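Local coordinates for protein DYNE7 (Micromonospora chersina, PDB 2XEM) that probably hydrolyses a thioester-linked polyene intermediate in dynemicin biosynthesis, acting as a hot-dog fold thioesterase of the enediyne pathway, at residues His68-Glu74 with Thr110-Arg116; Pro8-Val12 with Glu82-Met86; His48-Val52 with Pro135-Ala141; His93-Phe99 with Gly115-Cys121. All blocks are in the same frame, centred on the assembly; numbering follows the deposited sequence.

How the interactions relate
Interactions 1, 2 and 4 lie on one antiparallel sheet, and interaction 3 packs the helical elements 50-55 and 136-143 beside it. Interactions 1 and 4 use overlapping lengths of strand 110-124, sharing G115 and R116, and pair it with strands 60-71 and 94-105 respectively; their centres are about 17 Å apart. Interaction 2 meets interaction 4 where strands 80-91 and 94-105 run side by side, with M86 O 2.8 Å from S98 N, a probable hydrogen bond. Interaction 3 touches interaction 4 through L138 CD2, 3.7 Å from I95 CD1, and interaction 2 through H48 beside Y11. The bound polyene ketone lies near interaction 1, about 9 Å from the side chain of E74.

Interaction 1 (His68-Glu74 with Thr110-Arg116); sequences HADFYAE and TLLAQGR
H68 and R116 meet as a flat stack: the guanidinium lies on one face of the imidazole, planes 18° apart, with R116 NH2 only 3.4 Å from H68 CG. The bend of R116 at chi3 (-50°) turns its chain back over the ring. A water joins the same arginine to D70, donating to D70 OD2 at 2.6 Å and accepting from R116 NH1 at 2.9 Å; the direct charge separation is too long for a salt bridge.

Backbone bonds pair H68 with R116 and D70 with Q114 in antiparallel register. Beyond the F71-A113 pair the ladder changes form: L112 O accepts from both Y72 N (2.7 Å) and A73 N (3.0 Å), which reach it from the same face of its plane. L112 and A113 form a classic beta bulge opposite Y101 of the next strand.

Among the side chains, Y72 OH donates to Q114 OE1 at 2.8 Å, in the amide plane and on a lone pair, while L111 CD2 packs 3.8 Å from Y72 CE2. H68, A69 and D70 also pair with a strand of a second subunit, extending the sheet. Stacking and the water bridge together probably restrain the R116 guanidinium beside this subunit interface, and the nearby D70 carboxylate, linked through the water, may partly balance its charge.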
loop_
_atom_site.group_PDB
_atom_site.type_symbol
_atom_site.label_atom_id
_atom_site.label_comp_id
_atom_site.label_asym_id
_atom_site.label_seq_id
_atom_site.Cartn_x
_atom_site.Cartn_y
_atom_site.Cartn_z
ATOM N N HIS D 68 16.795 -5.559 3.305
ATOM C CA HIS D 68 17.001 -5.607 4.746
ATOM C C HIS D 68 16.644 -4.238 5.328
ATOM O O HIS D 68 16.844 -3.212 4.664
ATOM C CB HIS D 68 18.468 -5.960 5.060
ATOM C CG HIS D 68 18.669 -6.389 6.483
ATOM N ND1 HIS D 68 18.987 -5.477 7.475
ATOM C CD2 HIS D 68 18.511 -7.611 7.048
ATOM C CE1 HIS D 68 19.038 -6.176 8.601
ATOM N NE2 HIS D 68 18.755 -7.464 8.394
ATOM N N ALA D 69 16.099 -4.225 6.541
ATOM C CA ALA D 69 15.932 -3.001 7.323
ATOM C C ALA D 69 16.166 -3.279 8.791
ATOM O O ALA D 69 15.822 -4.356 9.269
ATOM C CB ALA D 69 14.544 -2.389 7.110
ATOM N N ASP D 70 16.843 -2.335 9.485
ATOM C CA ASP D 70 16.996 -2.297 10.946
ATOM C C ASP D 70 16.270 -1.062 11.450
ATOM O O ASP D 70 16.506 0.026 10.923
ATOM C CB ASP D 70 18.486 -2.204 11.323
ATOM C CG ASP D 70 19.232 -3.488 11.038
ATOM O OD1 ASP D 70 19.034 -4.465 11.784
ATOM O OD2 ASP D 70 20.014 -3.517 10.072
ATOM N N PHE D 71 15.420 -1.208 12.452
ATOM C CA PHE D 71 14.559 -0.104 12.936
ATOM C C PHE D 71 15.033 0.369 14.312
ATOM O O PHE D 71 15.284 -0.464 15.188
ATOM C CB PHE D 71 13.074 -0.548 12.988
ATOM C CG PHE D 71 12.589 -1.121 11.669
ATOM C CD1 PHE D 71 12.096 -0.285 10.668
ATOM C CD2 PHE D 71 12.669 -2.494 11.411
ATOM C CE1 PHE D 71 11.658 -0.805 9.446
ATOM C CE2 PHE D 71 12.225 -3.019 10.185
ATOM C CZ PHE D 71 11.712 -2.165 9.213
ATOM N N TYR D 72 15.190 1.693 14.487
ATOM C CA TYR D 72 15.785 2.252 15.714
ATOM C C TYR D 72 14.831 3.158 16.492
ATOM O O TYR D 72 14.811 3.119 17.711
ATOM C CB TYR D 72 17.113 2.990 15.424
ATOM C CG TYR D 72 18.124 2.178 14.633
ATOM C CD1 TYR D 72 18.526 0.910 15.057
ATOM C CD2 TYR D 72 18.699 2.687 13.476
ATOM C CE1 TYR D 72 19.463 0.160 14.326
ATOM C CE2 TYR D 72 19.637 1.955 12.748
ATOM C CZ TYR D 72 20.014 0.693 13.170
ATOM O OH TYR D 72 20.947 0.002 12.439
ATOM N N ALA D 73 14.082 3.994 15.796
ATOM C CA ALA D 73 13.153 4.937 16.415
ATOM C C ALA D 73 11.913 5.048 15.543
ATOM O O ALA D 73 12.021 4.951 14.321
ATOM C CB ALA D 73 13.822 6.302 16.577
ATOM N N GLU D 74 10.761 5.277 16.161
ATOM C CA GLU D 74 9.478 5.365 15.462
ATOM C C GLU D 74 9.344 6.622 14.578
ATOM O O GLU D 74 9.769 7.715 14.971
ATOM C CB GLU D 74 8.329 5.260 16.473
ATOM C CG GLU D 74 8.162 3.839 16.991
ATOM C CD GLU D 74 7.327 3.651 18.240
ATOM O OE1 GLU D 74 7.722 2.819 19.089
ATOM O OE2 GLU D 74 6.267 4.308 18.360
ATOM N N THR D 110 17.020 12.634 13.484
ATOM C CA THR D 110 16.933 11.348 14.157
ATOM C C THR D 110 17.042 10.220 13.145
ATOM O O THR D 110 16.267 10.163 12.184
ATOM C CB THR D 110 15.630 11.276 15.000
ATOM O OG1 THR D 110 15.562 12.428 15.848
ATOM C CG2 THR D 110 15.547 9.999 15.869
ATOM N N LEU D 111 18.022 9.320 13.350
ATOM C CA LEU D 111 18.130 8.096 12.562
ATOM C C LEU D 111 16.994 7.143 12.952
ATOM O O LEU D 111 16.995 6.574 14.043
ATOM C CB LEU D 111 19.518 7.426 12.762
ATOM C CG LEU D 111 19.806 6.186 11.894
ATOM C CD1 LEU D 111 19.912 6.553 10.417
ATOM C CD2 LEU D 111 21.070 5.459 12.367
ATOM N N LEU D 112 16.017 6.987 12.071
ATOM C CA LEU D 112 14.856 6.120 12.322
ATOM C C LEU D 112 15.191 4.680 12.100
ATOM O O LEU D 112 14.711 3.816 12.824
ATOM C CB LEU D 112 13.670 6.512 11.414
ATOM C CG LEU D 112 13.076 7.933 11.609
ATOM C CD1 LEU D 112 11.836 8.133 10.736
ATOM C CD2 LEU D 112 12.737 8.216 13.062
ATOM N N ALA D 113 16.040 4.418 11.100
ATOM C CA ALA D 113 16.235 3.099 10.528
ATOM C C ALA D 113 17.415 3.118 9.596
ATOM O O ALA D 113 17.868 4.194 9.165
ATOM C CB ALA D 113 14.987 2.678 9.747
ATOM N N GLN D 114 17.941 1.918 9.296
ATOM C CA GLN D 114 18.886 1.738 8.193
ATOM C C GLN D 114 18.410 0.567 7.348
ATOM O O GLN D 114 17.609 -0.247 7.809
ATOM C CB GLN D 114 20.324 1.528 8.692
ATOM C CG GLN D 114 20.950 2.806 9.294
ATOM C CD GLN D 114 22.291 2.544 9.892
ATOM O OE1 GLN D 114 22.460 1.667 10.729
ATOM N NE2 GLN D 114 23.285 3.311 9.477
ATOM N N GLY D 115 18.869 0.517 6.107
ATOM C CA GLY D 115 18.488 -0.569 5.222
ATOM C C GLY D 115 19.522 -0.894 4.183
ATOM O O GLY D 115 20.520 -0.178 4.024
ATOM N N ARG D 116 19.272 -1.991 3.459
ATOM C CA ARG D 116 20.139 -2.437 2.375
ATOM C C ARG D 116 19.276 -3.148 1.371
ATOM O O ARG D 116 18.278 -3.764 1.749
ATOM C CB ARG D 116 21.203 -3.459 2.861
ATOM C CG ARG D 116 22.259 -2.946 3.791
ATOM C CD ARG D 116 23.321 -4.031 4.074
ATOM N NE ARG D 116 22.761 -5.344 4.469
ATOM C CZ ARG D 116 22.467 -5.709 5.714
ATOM N NH1 ARG D 116 22.624 -4.856 6.721
ATOM N NH2 ARG D 116 22.026 -6.931 5.965
HETATM O O HOH W 1 22.095 -4.967 9.568
#

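Interaction 2 (Pro8-Val12 with Glu82-Met86); sequences PDSYV and EVRMM
M86 reaches P8 and S10 with a side chain that can be traced atom by atom. Its CB leaves the strand with CG anti to the carbonyl carbon (chi1 -66°), and CG comes 3.7 Å from S10 CB. From SD the chain bends at chi3 (78°), which brings the methyl to the proline: M86 CE lies 3.5 Å from P8 CG, the two side chains crossing at about a right angle, and equally close to D9 O.

Nearer the strand, S10 CB touches M85 O, and S10 OG sits 3.5 Å from R84 CB. Y11 and M85 then form a hydrogen-bonded antiparallel pair, with Y11 N to M85 O at 3.0 Å and M85 N to Y11 O at 2.7 Å. The Y11 ring stands against helix 32-48, where its hydroxyl bonds D47.

At the other end V12 CG1 packs 3.7 Å from E82 CD. That carboxylate is held by R84, whose NE and NH2 both donate to E82 OE1, side-on and within the guanidinium plane. Two bridged pairs, Y11-M85 and V12-R84, thus add the N-terminal strand 11-16 to strand 80-91, as expected for the antiparallel sheet wrapped round a helix in the hot-dog fold.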
loop_
_atom_site.group_PDB
_atom_site.type_symbol
_atom_site.label_atom_id
_atom_site.label_comp_id
_atom_site.label_asym_id
_atom_site.label_seq_id
_atom_site.Cartn_x
_atom_site.Cartn_y
_atom_site.Cartn_z
ATOM N N PRO D 8 31.762 10.620 2.290
ATOM C CA PRO D 8 31.111 10.735 0.973
ATOM C C PRO D 8 29.652 11.192 1.029
ATOM O O PRO D 8 28.925 10.909 1.977
ATOM C CB PRO D 8 31.226 9.326 0.385
ATOM C CG PRO D 8 31.446 8.439 1.534
ATOM C CD PRO D 8 32.125 9.222 2.601
ATOM N N ASP D 9 29.235 11.915 0.003
ATOM C CA ASP D 9 27.865 12.358 -0.060
ATOM C C ASP D 9 26.930 11.188 -0.375
ATOM O O ASP D 9 27.330 10.139 -0.909
ATOM C CB ASP D 9 27.685 13.578 -1.007
ATOM C CG ASP D 9 27.811 13.326 -2.503
ATOM O OD1 ASP D 9 28.542 12.382 -2.896
ATOM O OD2 ASP D 9 27.222 14.107 -3.285
ATOM N N SER D 10 25.717 11.336 0.067
ATOM C CA SER D 10 24.706 10.390 -0.289
ATOM C C SER D 10 23.648 11.028 -1.131
ATOM O O SER D 10 23.496 12.240 -1.134
ATOM C CB SER D 10 24.126 9.726 0.947
ATOM O OG SER D 10 23.497 10.696 1.770
ATOM N N TYR D 11 22.953 10.203 -1.907
ATOM C CA TYR D 11 21.779 10.634 -2.636
ATOM C C TYR D 11 20.602 10.744 -1.659
ATOM O O TYR D 11 20.346 9.800 -0.895
ATOM C CB TYR D 11 21.469 9.650 -3.766
ATOM C CG TYR D 11 20.207 10.049 -4.471
ATOM C CD1 TYR D 11 20.190 11.124 -5.352
ATOM C CD2 TYR D 11 19.006 9.403 -4.199
ATOM C CE1 TYR D 11 19.003 11.546 -5.948
ATOM C CE2 TYR D 11 17.818 9.806 -4.800
ATOM C CZ TYR D 11 17.824 10.871 -5.679
ATOM O OH TYR D 11 16.667 11.261 -6.271
ATOM N N VAL D 12 19.879 11.871 -1.703
ATOM C CA VAL D 12 18.816 12.140 -0.750
ATOM C C VAL D 12 17.477 12.081 -1.450
ATOM O O VAL D 12 17.244 12.839 -2.405
ATOM C CB VAL D 12 19.005 13.473 -0.005
ATOM C CG1 VAL D 12 17.813 13.747 0.930
ATOM C CG2 VAL D 12 20.312 13.470 0.777
ATOM N N GLU D 82 14.465 11.897 5.287
ATOM C CA GLU D 82 15.424 11.776 4.198
ATOM C C GLU D 82 15.861 10.323 4.082
ATOM O O GLU D 82 16.370 9.749 5.045
ATOM C CB GLU D 82 16.616 12.661 4.438
ATOM C CG GLU D 82 16.296 14.113 4.250
ATOM C CD GLU D 82 17.517 15.000 4.348
ATOM O OE1 GLU D 82 18.631 14.500 4.635
ATOM O OE2 GLU D 82 17.342 16.219 4.151
ATOM N N VAL D 83 15.578 9.719 2.927
ATOM C CA VAL D 83 16.032 8.370 2.606
ATOM C C VAL D 83 17.368 8.562 1.870
ATOM O O VAL D 83 17.391 8.962 0.712
ATOM C CB VAL D 83 14.984 7.564 1.790
ATOM C CG1 VAL D 83 15.472 6.123 1.558
ATOM C CG2 VAL D 83 13.619 7.561 2.502
ATOM N N ARG D 84 18.474 8.360 2.597
ATOM C CA ARG D 84 19.808 8.644 2.101
ATOM C C ARG D 84 20.434 7.377 1.568
ATOM O O ARG D 84 20.677 6.446 2.326
ATOM C CB ARG D 84 20.661 9.272 3.213
ATOM C CG ARG D 84 20.036 10.538 3.778
ATOM C CD ARG D 84 20.880 11.045 4.901
ATOM N NE ARG D 84 20.359 12.294 5.454
ATOM C CZ ARG D 84 20.835 12.874 6.549
ATOM N NH1 ARG D 84 21.843 12.319 7.219
ATOM N NH2 ARG D 84 20.307 14.003 6.987
ATOM N N MET D 85 20.685 7.335 0.259
ATOM C CA MET D 85 21.180 6.148 -0.422
ATOM C C MET D 85 22.675 6.223 -0.742
ATOM O O MET D 85 23.177 7.246 -1.208
ATOM C CB MET D 85 20.379 5.896 -1.697
ATOM C CG MET D 85 20.650 4.549 -2.332
ATOM S SD MET D 85 19.617 4.298 -3.792
ATOM C CE MET D 85 20.420 5.508 -4.943
ATOM N N MET D 86 23.372 5.107 -0.537
ATOM C CA MET D 86 24.770 4.955 -0.955
ATOM C C MET D 86 24.985 3.655 -1.697
ATOM O O MET D 86 24.302 2.671 -1.418
ATOM C CB MET D 86 25.690 5.007 0.268
ATOM C CG MET D 86 25.680 6.370 0.918
ATOM S SD MET D 86 27.064 6.746 1.930
ATOM C CE MET D 86 28.302 7.136 0.657
#

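Interaction 3 (His48-Val52 with Pro135-Ala141); sequences HAPGV and PAELRRA
E137 carries the polar part of this contact, laying its carboxylate against the first turn of helix 50-55. OE2 accepts a weak hydrogen bond from V52 N at 3.0 Å, bent to 124° at the hydrogen, and OE1 accepts a second weak one from G51 N at 3.3 Å, straighter at 160°. The carboxylate reaches that far because the chain is stretched throughout: CG lies anti to the backbone N (chi1 -176°) and the chain stays extended beyond it.

Around the carboxylate the contacts are van der Waals. P50 CD stands 3.3 Å from E137 OE1, its side chain crossing the glutamate at about a right angle, while A49 CB sits 4.1 Å from E137 CG. V52 CG2 makes apolar contact with both P135 CB and L138 CB, 3.9 Å from each, and V52 runs past E137 in the opposite direction. At the far edge A141 CB meets H48 O at 3.5 Å and also touches H48 CB. F44 and L45 of helix 32-48 pack on L138, and L60 of strand 60-71 meets both V52 and P135.

A carboxylate set at the N-terminal end of a short helix probably gains from the helix dipole as well as from the two weak N-H bonds, while the surrounding aliphatic carbons supply apolar contact.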
loop_
_atom_site.group_PDB
_atom_site.type_symbol
_atom_site.label_atom_id
_atom_site.label_comp_id
_atom_site.label_asym_id
_atom_site.label_seq_id
_atom_site.Cartn_x
_atom_site.Cartn_y
_atom_site.Cartn_z
ATOM N N HIS D 48 19.596 11.092 -12.063
ATOM C CA HIS D 48 21.017 10.870 -12.369
ATOM C C HIS D 48 21.269 9.848 -13.466
ATOM O O HIS D 48 22.385 9.743 -13.949
ATOM C CB HIS D 48 21.805 10.521 -11.072
ATOM C CG HIS D 48 21.759 11.610 -10.047
ATOM N ND1 HIS D 48 22.217 12.891 -10.329
ATOM C CD2 HIS D 48 21.277 11.592 -8.786
ATOM C CE1 HIS D 48 22.013 13.598 -9.230
ATOM N NE2 HIS D 48 21.449 12.859 -8.274
ATOM N N ALA D 49 20.253 9.063 -13.826
ATOM C CA ALA D 49 20.376 8.070 -14.885
ATOM C C ALA D 49 19.095 8.044 -15.750
ATOM O O ALA D 49 18.485 6.983 -15.895
ATOM C CB ALA D 49 20.683 6.694 -14.281
ATOM N N PRO D 50 18.658 9.205 -16.330
ATOM C CA PRO D 50 17.359 9.227 -17.038
ATOM C C PRO D 50 17.243 8.290 -18.240
ATOM O O PRO D 50 16.136 7.893 -18.569
ATOM C CB PRO D 50 17.211 10.706 -17.452
ATOM C CG PRO D 50 18.605 11.213 -17.556
ATOM C CD PRO D 50 19.320 10.531 -16.417
ATOM N N GLY D 51 18.365 7.973 -18.898
ATOM C CA GLY D 51 18.397 7.009 -19.998
ATOM C C GLY D 51 17.991 5.625 -19.533
ATOM O O GLY D 51 17.262 4.925 -20.241
ATOM N N VAL D 52 18.442 5.223 -18.324
ATOM C CA VAL D 52 18.082 3.948 -17.689
ATOM C C VAL D 52 16.582 3.940 -17.342
ATOM O O VAL D 52 15.900 2.950 -17.605
ATOM C CB VAL D 52 18.971 3.616 -16.454
ATOM C CG1 VAL D 52 18.573 2.290 -15.831
ATOM C CG2 VAL D 52 20.459 3.629 -16.800
ATOM N N PRO D 135 23.928 -0.921 -16.925
ATOM C CA PRO D 135 24.190 0.114 -17.954
ATOM C C PRO D 135 25.264 1.099 -17.498
ATOM O O PRO D 135 25.312 1.442 -16.321
ATOM C CB PRO D 135 22.820 0.800 -18.138
ATOM C CG PRO D 135 21.810 -0.257 -17.709
ATOM C CD PRO D 135 22.488 -0.980 -16.567
ATOM N N ALA D 136 26.129 1.541 -18.432
ATOM C CA ALA D 136 27.244 2.462 -18.151
ATOM C C ALA D 136 26.779 3.721 -17.395
ATOM O O ALA D 136 27.411 4.119 -16.423
ATOM C CB ALA D 136 27.924 2.841 -19.445
ATOM N N GLU D 137 25.625 4.286 -17.808
ATOM C CA GLU D 137 25.049 5.495 -17.229
ATOM C C GLU D 137 24.742 5.314 -15.736
ATOM O O GLU D 137 24.999 6.232 -14.944
ATOM C CB GLU D 137 23.777 5.874 -17.994
ATOM C CG GLU D 137 23.154 7.173 -17.523
ATOM C CD GLU D 137 21.816 7.515 -18.145
ATOM O OE1 GLU D 137 21.461 8.711 -18.127
ATOM O OE2 GLU D 137 21.131 6.609 -18.666
ATOM N N LEU D 138 24.200 4.133 -15.366
ATOM C CA LEU D 138 23.867 3.800 -13.994
ATOM C C LEU D 138 25.142 3.544 -13.170
ATOM O O LEU D 138 25.246 4.044 -12.060
ATOM C CB LEU D 138 22.907 2.584 -13.958
ATOM C CG LEU D 138 22.418 2.086 -12.597
ATOM C CD1 LEU D 138 21.863 3.260 -11.713
ATOM C CD2 LEU D 138 21.351 1.016 -12.781
ATOM N N ARG D 139 26.104 2.780 -13.712
ATOM C CA ARG D 139 27.424 2.579 -13.095
ATOM C C ARG D 139 28.047 3.944 -12.724
ATOM O O ARG D 139 28.419 4.170 -11.569
ATOM C CB ARG D 139 28.362 1.818 -14.076
ATOM C CG ARG D 139 29.633 1.279 -13.423
ATOM C CD ARG D 139 30.836 1.299 -14.358
ATOM N NE ARG D 139 32.107 1.028 -13.671
ATOM C CZ ARG D 139 32.836 1.937 -13.017
ATOM N NH1 ARG D 139 32.412 3.193 -12.910
ATOM N NH2 ARG D 139 33.985 1.591 -12.451
ATOM N N ARG D 140 28.119 4.838 -13.717
ATOM C CA ARG D 140 28.596 6.210 -13.635
ATOM C C ARG D 140 27.872 6.998 -12.504
ATOM O O ARG D 140 28.513 7.609 -11.656
ATOM C CB ARG D 140 28.352 6.861 -15.015
ATOM C CG ARG D 140 29.254 7.976 -15.391
ATOM C CD ARG D 140 29.294 8.185 -16.899
ATOM N NE ARG D 140 28.022 8.666 -17.467
ATOM C CZ ARG D 140 27.385 8.098 -18.492
ATOM N NH1 ARG D 140 27.887 7.019 -19.083
ATOM N NH2 ARG D 140 26.245 8.599 -18.930
ATOM N N ALA D 141 26.550 6.942 -12.484
ATOM C CA ALA D 141 25.713 7.677 -11.526
ATOM C C ALA D 141 25.896 7.148 -10.070
ATOM O O ALA D 141 26.120 7.943 -9.138
ATOM C CB ALA D 141 24.254 7.607 -11.957
#

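Interaction 4 (His93-Phe99 with Gly115-Cys121); sequences HRIAMSF and GRQTVAC
F99 turns the edge of its ring to strand 110-124: G115 C lies in the ring plane, and F99 CE2 comes 3.9 Å from Q117 CB. The ring and the Q117 amide are inclined at 62°, so they do not stack. M97 lies alongside Q117, pointing the same way, and its bend at chi3 (-76°) carries CE to 3.6 Å from Q117 OE1 and 3.7 Å from V119 CG1. R41 of helix 32-48 bonds that same OE1. Further along, I95 lies at a slant to V119, with CB 3.9 Å from V119 CG2, and its CD1 reaches C121 SG, also at 3.9 Å.

The side chains of A96, S98, R116 and T118 leave by the other face. At the end away from the hairpin turn H93 ND1 is 3.5 Å from A120 CB and is buried without a polar partner in the model.

Seven backbone hydrogen bonds join the two segments, from C121 N to H93 O at 3.1 Å through to the reciprocal pair between F99 and G115. The chemistry divides by face: aromatic, aliphatic and sulfur groups meet towards helix 32-48, with Q117 as a polar member whose carbonyl oxygen is satisfied by R41; the other face carries the S98 and T118 hydroxyls, bonded to D88 and D66, and the R94 and R116 side chains, with A96 and A120 among them.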
loop_
_atom_site.group_PDB
_atom_site.type_symbol
_atom_site.label_atom_id
_atom_site.label_comp_id
_atom_site.label_asym_id
_atom_site.label_seq_id
_atom_site.Cartn_x
_atom_site.Cartn_y
_atom_site.Cartn_z
ATOM N N HIS D 93 26.323 -7.785 -12.909
ATOM C CA HIS D 93 24.958 -7.315 -13.155
ATOM C C HIS D 93 24.254 -6.902 -11.834
ATOM O O HIS D 93 23.134 -6.418 -11.888
ATOM C CB HIS D 93 24.142 -8.381 -13.950
ATOM C CG HIS D 93 23.724 -9.566 -13.151
ATOM N ND1 HIS D 93 22.396 -9.802 -12.855
ATOM C CD2 HIS D 93 24.475 -10.546 -12.609
ATOM C CE1 HIS D 93 22.384 -10.916 -12.139
ATOM N NE2 HIS D 93 23.611 -11.400 -11.969
ATOM N N ARG D 94 24.903 -7.101 -10.669
ATOM C CA ARG D 94 24.320 -6.781 -9.363
ATOM C C ARG D 94 24.798 -5.468 -8.750
ATOM O O ARG D 94 25.957 -5.087 -8.894
ATOM C CB ARG D 94 24.504 -7.914 -8.370
ATOM C CG ARG D 94 23.518 -9.029 -8.565
ATOM C CD ARG D 94 24.039 -10.232 -7.799
ATOM N NE ARG D 94 23.166 -11.391 -7.955
ATOM C CZ ARG D 94 22.799 -12.216 -6.979
ATOM N NH1 ARG D 94 23.249 -12.036 -5.743
ATOM N NH2 ARG D 94 21.987 -13.236 -7.232
ATOM N N ILE D 95 23.883 -4.792 -8.054
ATOM C CA ILE D 95 24.104 -3.519 -7.373
ATOM C C ILE D 95 23.612 -3.681 -5.941
ATOM O O ILE D 95 22.436 -3.951 -5.732
ATOM C CB ILE D 95 23.327 -2.354 -8.094
ATOM C CG1 ILE D 95 23.725 -2.208 -9.589
ATOM C CG2 ILE D 95 23.483 -1.041 -7.327
ATOM C CD1 ILE D 95 22.677 -1.490 -10.446
ATOM N N ALA D 96 24.491 -3.468 -4.964
ATOM C CA ALA D 96 24.120 -3.409 -3.550
ATOM C C ALA D 96 24.147 -1.956 -3.113
ATOM O O ALA D 96 25.144 -1.265 -3.314
ATOM C CB ALA D 96 25.081 -4.250 -2.710
ATOM N N MET D 97 23.017 -1.482 -2.581
ATOM C CA MET D 97 22.797 -0.128 -2.061
ATOM C C MET D 97 22.510 -0.205 -0.583
ATOM O O MET D 97 21.948 -1.203 -0.139
ATOM C CB MET D 97 21.566 0.509 -2.733
ATOM C CG MET D 97 21.792 0.892 -4.178
ATOM S SD MET D 97 20.213 1.021 -5.049
ATOM C CE MET D 97 19.830 -0.787 -5.255
ATOM N N SER D 98 22.897 0.834 0.172
ATOM C CA SER D 98 22.545 0.999 1.585
ATOM C C SER D 98 21.800 2.308 1.818
ATOM O O SER D 98 21.898 3.233 1.010
ATOM C CB SER D 98 23.775 0.897 2.491
ATOM O OG SER D 98 24.755 1.851 2.108
ATOM N N PHE D 99 21.008 2.356 2.904
ATOM C CA PHE D 99 20.060 3.447 3.175
ATOM C C PHE D 99 20.113 3.819 4.635
ATOM O O PHE D 99 20.127 2.929 5.483
ATOM C CB PHE D 99 18.617 3.062 2.799
ATOM C CG PHE D 99 18.417 2.557 1.387
ATOM C CD1 PHE D 99 18.024 3.422 0.372
ATOM C CD2 PHE D 99 18.599 1.208 1.078
ATOM C CE1 PHE D 99 17.841 2.955 -0.935
ATOM C CE2 PHE D 99 18.426 0.748 -0.232
ATOM C CZ PHE D 99 18.043 1.629 -1.228
ATOM N N GLY D 115 18.869 0.517 6.107
ATOM C CA GLY D 115 18.488 -0.569 5.222
ATOM C C GLY D 115 19.522 -0.894 4.183
ATOM O O GLY D 115 20.520 -0.178 4.024
ATOM N N ARG D 116 19.272 -1.991 3.459
ATOM C CA ARG D 116 20.139 -2.437 2.375
ATOM C C ARG D 116 19.276 -3.148 1.371
ATOM O O ARG D 116 18.278 -3.764 1.749
ATOM C CB ARG D 116 21.203 -3.459 2.861
ATOM C CG ARG D 116 22.259 -2.946 3.791
ATOM C CD ARG D 116 23.321 -4.031 4.074
ATOM N NE ARG D 116 22.761 -5.344 4.469
ATOM C CZ ARG D 116 22.467 -5.709 5.714
ATOM N NH1 ARG D 116 22.624 -4.856 6.721
ATOM N NH2 ARG D 116 22.026 -6.931 5.965
ATOM N N GLN D 117 19.723 -3.164 0.118
ATOM C CA GLN D 117 19.034 -3.894 -0.940
ATOM C C GLN D 117 20.048 -4.276 -2.000
ATOM O O GLN D 117 20.949 -3.478 -2.293
ATOM C CB GLN D 117 17.997 -2.948 -1.556
ATOM C CG GLN D 117 17.075 -3.549 -2.535
ATOM C CD GLN D 117 16.238 -2.433 -3.052
ATOM O OE1 GLN D 117 16.618 -1.732 -3.988
ATOM N NE2 GLN D 117 15.158 -2.160 -2.360
ATOM N N THR D 118 19.885 -5.475 -2.592
ATOM C CA THR D 118 20.640 -5.853 -3.787
ATOM C C THR D 118 19.677 -5.969 -4.928
ATOM O O THR D 118 18.645 -6.611 -4.792
ATOM C CB THR D 118 21.423 -7.172 -3.594
ATOM O OG1 THR D 118 22.118 -7.120 -2.363
ATOM C CG2 THR D 118 22.411 -7.449 -4.740
ATOM N N VAL D 119 20.018 -5.362 -6.058
ATOM C CA VAL D 119 19.229 -5.467 -7.285
ATOM C C VAL D 119 20.042 -6.063 -8.429
ATOM O O VAL D 119 21.263 -5.903 -8.470
ATOM C CB VAL D 119 18.547 -4.134 -7.715
ATOM C CG1 VAL D 119 17.697 -3.532 -6.614
ATOM C CG2 VAL D 119 19.559 -3.121 -8.302
ATOM N N ALA D 120 19.379 -6.748 -9.346
ATOM C CA ALA D 120 20.016 -7.249 -10.560
ATOM C C ALA D 120 19.380 -6.557 -11.772
ATOM O O ALA D 120 18.162 -6.370 -11.806
ATOM C CB ALA D 120 19.829 -8.763 -10.661
ATOM N N CYS D 121 20.203 -6.141 -12.741
ATOM C CA CYS D 121 19.726 -5.602 -14.003
ATOM C C CYS D 121 19.379 -6.776 -14.916
ATOM O O CYS D 121 20.218 -7.652 -15.151
ATOM C CB CYS D 121 20.783 -4.697 -14.633
ATOM S SG CYS D 121 21.161 -3.227 -13.647
#